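Protein Ta0487 (Thermoplasma acidophilum, PDB 3KBQ) is of unknown function but probably binds a molybdopterin-type cofactor, its part here being the probable molybdopterin-binding domain of a CinA-family protein. Local coordinates at residues 7-12 and 43-48; 88-93 and 120-125; 104-109 and 132-137. All coordinates share one frame; numbering follows the deposited sequence.

From the N terminus, contact 1 comes first: residues 7-12 and 43-48 close a loop of 30 residues, about half of them helical, and pair two parallel strands of the main sheet. It is complete before the others begin. Contacts 2 and 3 cross, because their segments alternate (88-93, 104-109, 120-125, 132-137). Contact 2 closes a loop of 26 residues, tying the exit of helix 80-87 to strand 120-121 and the turn after it, while contact 3 closes one of 22, tying the end of helix 96-106 to the loop before strand 137-142. Their nearest atoms are about 5 Å apart. Contacts 1 and 3 lie on opposite sides of the chain's centre, their centres about 24 Å apart.

Contact 1: residues 7-12 and 43-48; sequences SVITVG and FVVMDD
The carbonyl oxygen Phe43 O is held by two donors: the backbone N of Thr10, 2.8 Å from Phe43 O, and water 1. This water bridges Phe43 O and Thr10 OG1, and the same hydroxyl also bonds to Asn22 ND2. Three more backbone bonds run from Phe43 N to Val8 O, Val45 N to Thr10 O and Gly12 N to Val45 O. With strand axes 4.7 Å apart and an 18° angle between their directions, this is regular parallel pairing within a beta-alpha-beta crossover, helix 23-34 lying in the connection.

One face of the pair carries Ile9, Val11, Phe43 and Val45. The Phe43 ring meets Ser7 at its edge, CE2 lying 4.0 Å from Ser7 CB in the ring plane, whereas Ile9 CG1 approaches obliquely, 3.9 Å from Phe43 CD2. Val11 CG2 and Val45 CG2 touch at 3.9 Å. Helix 49-62 packs on this face, through Phe56 on Ile9 and Ala59 on Phe43. Beyond Val44 the sheet continues antiparallel into the second subunit.

Past the strand ends, the Asp47 carboxylate swings back with CG anti to its own carbonyl carbon (chi1 -60°). Asp47 OD1 reaches Val11 CG1 at 3.6 Å, and Asp47 OD2 lies 3.6 Å from Gly12 CA and close to the like-charged Asp77. With an alanine here, the charge facing Gly12 and Asp77 would go, and a gap would probably open beside Val11 CG1. A bound sulfate, probably from the crystallisation liquor, lies near Asp47. Apolar packing on the strands thus gives way at their C-terminal ends to two neighbouring acids, which would probably attract a positive counter-charge; a ligand pocket there is possible but only inferred.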
# COMPACT_ATOMS: atom_id res chain seq x y z
N SER B 7 -6.93 8.70 1.38
CA SER B 7 -5.94 7.67 1.05
C SER B 7 -4.73 7.78 1.94
O SER B 7 -4.43 8.85 2.48
CB SER B 7 -5.51 7.76 -0.42
OG SER B 7 -6.56 7.21 -1.19
N VAL B 8 -4.03 6.66 2.07
CA VAL B 8 -2.87 6.55 2.92
C VAL B 8 -1.66 6.16 2.06
O VAL B 8 -1.72 5.28 1.23
CB VAL B 8 -3.12 5.54 4.04
CG1 VAL B 8 -1.94 5.45 5.04
CG2 VAL B 8 -4.43 5.91 4.77
N ILE B 9 -0.54 6.81 2.32
CA ILE B 9 0.69 6.51 1.63
C ILE B 9 1.74 6.22 2.70
O ILE B 9 1.81 6.89 3.73
CB ILE B 9 1.17 7.70 0.76
CG1 ILE B 9 0.17 8.01 -0.38
CG2 ILE B 9 2.62 7.37 0.19
CD1 ILE B 9 0.43 9.43 -1.01
N THR B 10 2.53 5.18 2.46
CA THR B 10 3.62 4.83 3.34
C THR B 10 4.86 4.82 2.43
O THR B 10 4.88 4.14 1.39
CB THR B 10 3.45 3.41 3.95
OG1 THR B 10 2.23 3.35 4.70
CG2 THR B 10 4.63 3.07 4.92
N VAL B 11 5.89 5.55 2.82
CA VAL B 11 7.15 5.57 2.05
C VAL B 11 8.28 4.87 2.85
O VAL B 11 8.53 5.23 4.00
CB VAL B 11 7.57 7.05 1.78
CG1 VAL B 11 8.86 7.11 0.95
CG2 VAL B 11 6.38 7.84 1.09
N GLY B 12 8.96 3.89 2.28
CA GLY B 12 10.02 3.21 3.00
C GLY B 12 10.29 1.82 2.43
O GLY B 12 9.43 0.92 2.48
N PHE B 43 -1.07 3.02 -0.36
CA PHE B 43 0.06 2.90 -1.29
C PHE B 43 1.31 2.71 -0.45
O PHE B 43 1.48 3.37 0.59
CB PHE B 43 0.23 4.19 -2.09
CG PHE B 43 -0.98 4.60 -2.85
CD1 PHE B 43 -1.12 4.22 -4.17
CD2 PHE B 43 -1.98 5.38 -2.23
CE1 PHE B 43 -2.28 4.62 -4.90
CE2 PHE B 43 -3.10 5.77 -2.91
CZ PHE B 43 -3.26 5.39 -4.27
N VAL B 44 2.17 1.81 -0.88
CA VAL B 44 3.49 1.69 -0.26
C VAL B 44 4.49 1.85 -1.39
O VAL B 44 4.45 1.14 -2.40
CB VAL B 44 3.70 0.36 0.47
CG1 VAL B 44 5.02 0.41 1.26
CG2 VAL B 44 2.50 0.07 1.43
N VAL B 45 5.40 2.78 -1.19
CA VAL B 45 6.37 3.06 -2.20
C VAL B 45 7.79 3.17 -1.62
O VAL B 45 7.97 3.41 -0.44
CB VAL B 45 6.04 4.34 -2.99
CG1 VAL B 45 4.72 4.14 -3.82
CG2 VAL B 45 6.04 5.61 -2.06
N MET B 46 8.76 3.02 -2.50
CA MET B 46 10.19 3.13 -2.17
C MET B 46 10.58 4.57 -1.94
O MET B 46 9.88 5.52 -2.38
CB MET B 46 11.04 2.62 -3.37
CG MET B 46 10.95 1.06 -3.58
SD MET B 46 11.97 0.38 -4.98
CE MET B 46 11.33 1.34 -6.24
N ASP B 47 11.74 4.73 -1.29
CA ASP B 47 12.39 6.02 -1.17
C ASP B 47 12.89 6.47 -2.52
O ASP B 47 14.07 6.37 -2.80
CB ASP B 47 13.53 5.93 -0.14
CG ASP B 47 12.98 5.53 1.23
OD1 ASP B 47 12.26 6.38 1.81
OD2 ASP B 47 13.18 4.36 1.67
N ASP B 48 12.00 7.03 -3.32
CA ASP B 48 12.33 7.27 -4.72
C ASP B 48 11.41 8.39 -5.21
O ASP B 48 10.17 8.25 -5.07
CB ASP B 48 11.99 5.99 -5.49
CG ASP B 48 12.18 6.14 -6.98
OD1 ASP B 48 13.11 5.49 -7.47
OD2 ASP B 48 11.44 6.93 -7.64
O HOH W 1 0.19 3.00 3.01

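Contact 2: residues 88-93 and 120-125; sequences IGQDLR and KIPPSC
This is a surface contact, burying 485 Å² in total, in which the loop leaving helix 80-87 runs alongside strand 120-121 and the turn that follows it, roughly antiparallel to them. The Gln90 side-chain amide engages Ser124 with both ends. Gln90 OE1 accepts the backbone N of Ser124 at 3.1 Å, in the carbonyl plane and on a lone pair. Gln90 NE2 donates to Ser124 OG at 2.9 Å, a bent bond with the hydroxyl tilted 34° from the amide plane. The two bonds fix the rotation of the amide. CG stands anti to the carbonyl carbon (chi1 -53°) and the chain is extended beyond it, which carries the amide across to the serine. On the way the Gln90 chain slides past the Pro123 ring in the opposite direction, Gln90 CD lying 3.8 Å from Pro123 CG. Beside the amide, the methyl Ile88 CD1 touches Ser124 CB at 3.9 Å.

Farther along, Arg93 and Ile121 form an antiparallel hydrogen-bonded pair in a two-stranded sheet. Arg93 N points almost straight at Ile121 O (3.0 Å, 177° at the hydrogen), and Ile121 N returns to Arg93 O at 2.9 Å. Gly89, with positive phi, ends the preceding helix in a Schellman motif, while Pro122 to Cys125 make a type I beta turn that presents Ser124 N to the glutamine.

Between the amide and the strand pair, Leu92 CD2 rests on the proline ring, 3.8 Å from Pro122 CD, and Leu92 also packs on Val81 and Ala85 of helix 80-87. Ser124 OG has a second, weak bond to Ala141 O, and Cys125 is joined to Cys140 by a disulfide.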
# COMPACT_ATOMS: atom_id res chain seq x y z
N ILE B 88 3.53 18.07 -7.61
CA ILE B 88 2.57 19.17 -7.79
C ILE B 88 3.16 20.32 -8.61
O ILE B 88 2.51 21.37 -8.81
CB ILE B 88 1.96 19.74 -6.47
CG1 ILE B 88 3.06 20.21 -5.50
CG2 ILE B 88 1.08 18.71 -5.78
CD1 ILE B 88 2.54 21.09 -4.37
N GLY B 89 4.39 20.15 -9.08
CA GLY B 89 4.99 21.16 -9.94
C GLY B 89 5.55 22.37 -9.23
O GLY B 89 5.71 23.43 -9.83
N GLN B 90 5.92 22.21 -7.95
CA GLN B 90 6.52 23.35 -7.25
C GLN B 90 7.99 23.16 -6.89
O GLN B 90 8.50 22.03 -6.85
CB GLN B 90 5.75 23.65 -5.98
CG GLN B 90 4.29 23.82 -6.22
CD GLN B 90 3.60 24.40 -5.03
OE1 GLN B 90 4.12 24.41 -3.90
NE2 GLN B 90 2.39 24.89 -5.26
N ASP B 91 8.67 24.27 -6.66
CA ASP B 91 10.03 24.23 -6.19
C ASP B 91 10.06 24.28 -4.65
O ASP B 91 9.21 24.89 -4.00
CB ASP B 91 10.85 25.41 -6.76
CG ASP B 91 10.86 25.43 -8.28
OD1 ASP B 91 10.84 24.34 -8.90
OD2 ASP B 91 10.89 26.54 -8.86
N LEU B 92 11.06 23.63 -4.09
CA LEU B 92 11.35 23.79 -2.67
C LEU B 92 12.08 25.12 -2.39
O LEU B 92 12.98 25.50 -3.13
CB LEU B 92 12.24 22.65 -2.21
CG LEU B 92 11.64 21.24 -2.33
CD1 LEU B 92 12.71 20.18 -1.99
CD2 LEU B 92 10.39 21.10 -1.47
N ARG B 93 11.68 25.79 -1.31
CA ARG B 93 12.40 26.92 -0.77
C ARG B 93 12.48 26.74 0.74
O ARG B 93 11.56 26.18 1.35
CB ARG B 93 11.70 28.25 -1.12
CG ARG B 93 10.52 28.58 -0.21
CD ARG B 93 9.73 29.81 -0.67
NE ARG B 93 10.59 30.98 -0.89
CZ ARG B 93 10.84 31.94 0.00
NH1 ARG B 93 10.28 31.91 1.21
NH2 ARG B 93 11.65 32.95 -0.32
N LYS B 120 13.30 22.76 3.80
CA LYS B 120 12.97 23.08 2.40
C LYS B 120 11.54 22.56 2.13
O LYS B 120 11.23 21.39 2.36
CB LYS B 120 14.02 22.47 1.44
CG LYS B 120 15.35 23.22 1.27
CD LYS B 120 15.24 24.32 0.14
CE LYS B 120 16.55 24.53 -0.72
NZ LYS B 120 17.36 25.85 -0.57
N ILE B 121 10.65 23.44 1.69
CA ILE B 121 9.21 23.15 1.68
C ILE B 121 8.66 23.80 0.40
O ILE B 121 9.19 24.83 -0.00
CB ILE B 121 8.57 23.80 2.93
CG1 ILE B 121 8.47 22.80 4.08
CG2 ILE B 121 7.22 24.37 2.71
CD1 ILE B 121 8.37 23.55 5.44
N PRO B 122 7.65 23.19 -0.27
CA PRO B 122 7.01 23.96 -1.35
C PRO B 122 5.99 24.99 -0.79
O PRO B 122 5.50 24.84 0.33
CB PRO B 122 6.31 22.87 -2.18
CG PRO B 122 5.90 21.87 -1.20
CD PRO B 122 6.97 21.89 -0.07
N PRO B 123 5.66 26.05 -1.55
CA PRO B 123 4.73 27.07 -1.02
C PRO B 123 3.32 26.58 -0.70
O PRO B 123 2.64 27.21 0.10
CB PRO B 123 4.68 28.13 -2.14
CG PRO B 123 5.11 27.44 -3.34
CD PRO B 123 6.15 26.43 -2.88
N SER B 124 2.88 25.48 -1.30
CA SER B 124 1.57 24.91 -0.98
C SER B 124 1.45 24.29 0.41
O SER B 124 0.35 23.86 0.80
CB SER B 124 1.21 23.84 -2.01
OG SER B 124 0.49 24.41 -3.10
N CYS B 125 2.57 24.19 1.13
CA CYS B 125 2.59 23.53 2.44
C CYS B 125 2.94 24.49 3.55
O CYS B 125 3.63 25.47 3.31
CB CYS B 125 3.61 22.40 2.44
SG CYS B 125 3.22 21.11 1.21

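Contact 3: residues 104-109 and 132-137; sequences KKYGQA and VGTAPG
Lys105 NZ donates a short hydrogen bond to Gly133 O (2.6 Å), the ammonium nitrogen tilted 24° from the carbonyl plane. The lysine chain runs extended along the edge of the loop, CD passing 3.9 Å from Thr134 CA, and only at its last bond does it bend (chi4 -82°), turning NZ onto the carbonyl. Next to it Tyr106 and Thr134 cross at about a right angle. Thr134 CG2 lies 3.9 Å from Tyr106 CE2, approaching the ring obliquely, and Thr134 OG1 gives a weak hydrogen bond of 3.3 Å to Tyr106 OH. OG1 sits between the backbone N and the carbonyl carbon (chi1 55°), which brings the hydroxyl to the phenol while the methyl stays against the ring.

The second shell holds both partners. Lys105 NZ also bonds to Asn130 O, so one ammonium group bonds to two carbonyls of the loop. Met118 packs against both Tyr106 and Thr134, and Pro74 also touches the tyrosine. Farther out, Pro136 rests on Met101 and Ile102 of helix 96-106, adding apolar packing to the same pairing of helix and loop.

On the helix side, Gly107 has positive phi and leaves the last turn in a Schellman motif, its N bonded to Lys104 O at 3.2 Å. On the loop side, Asn130 OD1 accepts Val132 N and Gly133 N, the pattern of an Asx turn.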
# COMPACT_ATOMS: atom_id res chain seq x y z
N LYS B 104 17.13 25.30 16.71
CA LYS B 104 16.81 25.27 18.12
C LYS B 104 16.87 23.84 18.64
O LYS B 104 17.49 23.58 19.65
CB LYS B 104 15.42 25.87 18.36
CG LYS B 104 15.32 26.72 19.62
CD LYS B 104 16.61 27.55 19.84
CE LYS B 104 16.40 28.73 20.78
NZ LYS B 104 15.70 28.29 22.03
N LYS B 105 16.28 22.90 17.90
CA LYS B 105 16.30 21.50 18.32
C LYS B 105 17.69 20.91 18.39
O LYS B 105 17.99 20.08 19.26
CB LYS B 105 15.44 20.65 17.39
CG LYS B 105 13.96 20.73 17.70
CD LYS B 105 13.17 19.97 16.67
CE LYS B 105 11.68 19.93 17.02
NZ LYS B 105 11.35 18.85 18.03
N TYR B 106 18.56 21.33 17.48
CA TYR B 106 19.89 20.76 17.44
C TYR B 106 20.90 21.54 18.28
O TYR B 106 22.06 21.15 18.35
CB TYR B 106 20.38 20.64 15.99
CG TYR B 106 19.87 19.41 15.26
CD1 TYR B 106 20.46 18.16 15.48
CD2 TYR B 106 18.80 19.50 14.36
CE1 TYR B 106 20.00 17.03 14.82
CE2 TYR B 106 18.33 18.35 13.69
CZ TYR B 106 18.93 17.13 13.93
OH TYR B 106 18.51 16.01 13.28
N GLY B 107 20.46 22.65 18.87
CA GLY B 107 21.33 23.55 19.62
C GLY B 107 22.60 23.92 18.87
O GLY B 107 23.68 24.05 19.47
N GLN B 108 22.48 24.12 17.56
CA GLN B 108 23.63 24.33 16.69
C GLN B 108 23.24 25.25 15.52
O GLN B 108 22.18 25.08 14.90
CB GLN B 108 24.16 22.95 16.22
CG GLN B 108 25.17 22.95 15.06
CD GLN B 108 26.56 23.47 15.44
OE1 GLN B 108 27.42 22.71 15.89
NE2 GLN B 108 26.79 24.76 15.22
N ALA B 109 24.10 26.25 15.25
CA ALA B 109 23.91 27.19 14.12
C ALA B 109 24.22 26.56 12.74
O ALA B 109 23.67 26.98 11.73
CB ALA B 109 24.74 28.46 14.33
N VAL B 132 8.38 15.96 19.32
CA VAL B 132 9.05 14.72 19.70
C VAL B 132 10.36 14.54 18.95
O VAL B 132 11.38 14.20 19.55
CB VAL B 132 8.18 13.45 19.36
CG1 VAL B 132 8.88 12.17 19.82
CG2 VAL B 132 6.75 13.56 19.89
N GLY B 133 10.33 14.72 17.63
CA GLY B 133 11.51 14.40 16.83
C GLY B 133 11.96 15.65 16.13
O GLY B 133 11.53 16.74 16.48
N THR B 134 12.79 15.52 15.10
CA THR B 134 13.28 16.76 14.51
C THR B 134 12.59 17.21 13.21
O THR B 134 12.60 18.40 12.92
CB THR B 134 14.81 16.78 14.37
OG1 THR B 134 15.24 15.63 13.62
CG2 THR B 134 15.46 16.81 15.75
N ALA B 135 12.02 16.29 12.43
CA ALA B 135 11.43 16.71 11.16
C ALA B 135 10.03 17.32 11.37
O ALA B 135 9.17 16.66 11.96
CB ALA B 135 11.38 15.55 10.18
N PRO B 136 9.80 18.55 10.90
CA PRO B 136 8.41 19.04 10.95
C PRO B 136 7.48 18.16 10.08
O PRO B 136 7.95 17.58 9.08
CB PRO B 136 8.51 20.44 10.33
CG PRO B 136 9.82 20.51 9.66
CD PRO B 136 10.72 19.53 10.30
N GLY B 137 6.20 18.07 10.44
CA GLY B 137 5.19 17.59 9.50
C GLY B 137 4.83 18.72 8.55
O GLY B 137 5.25 19.87 8.74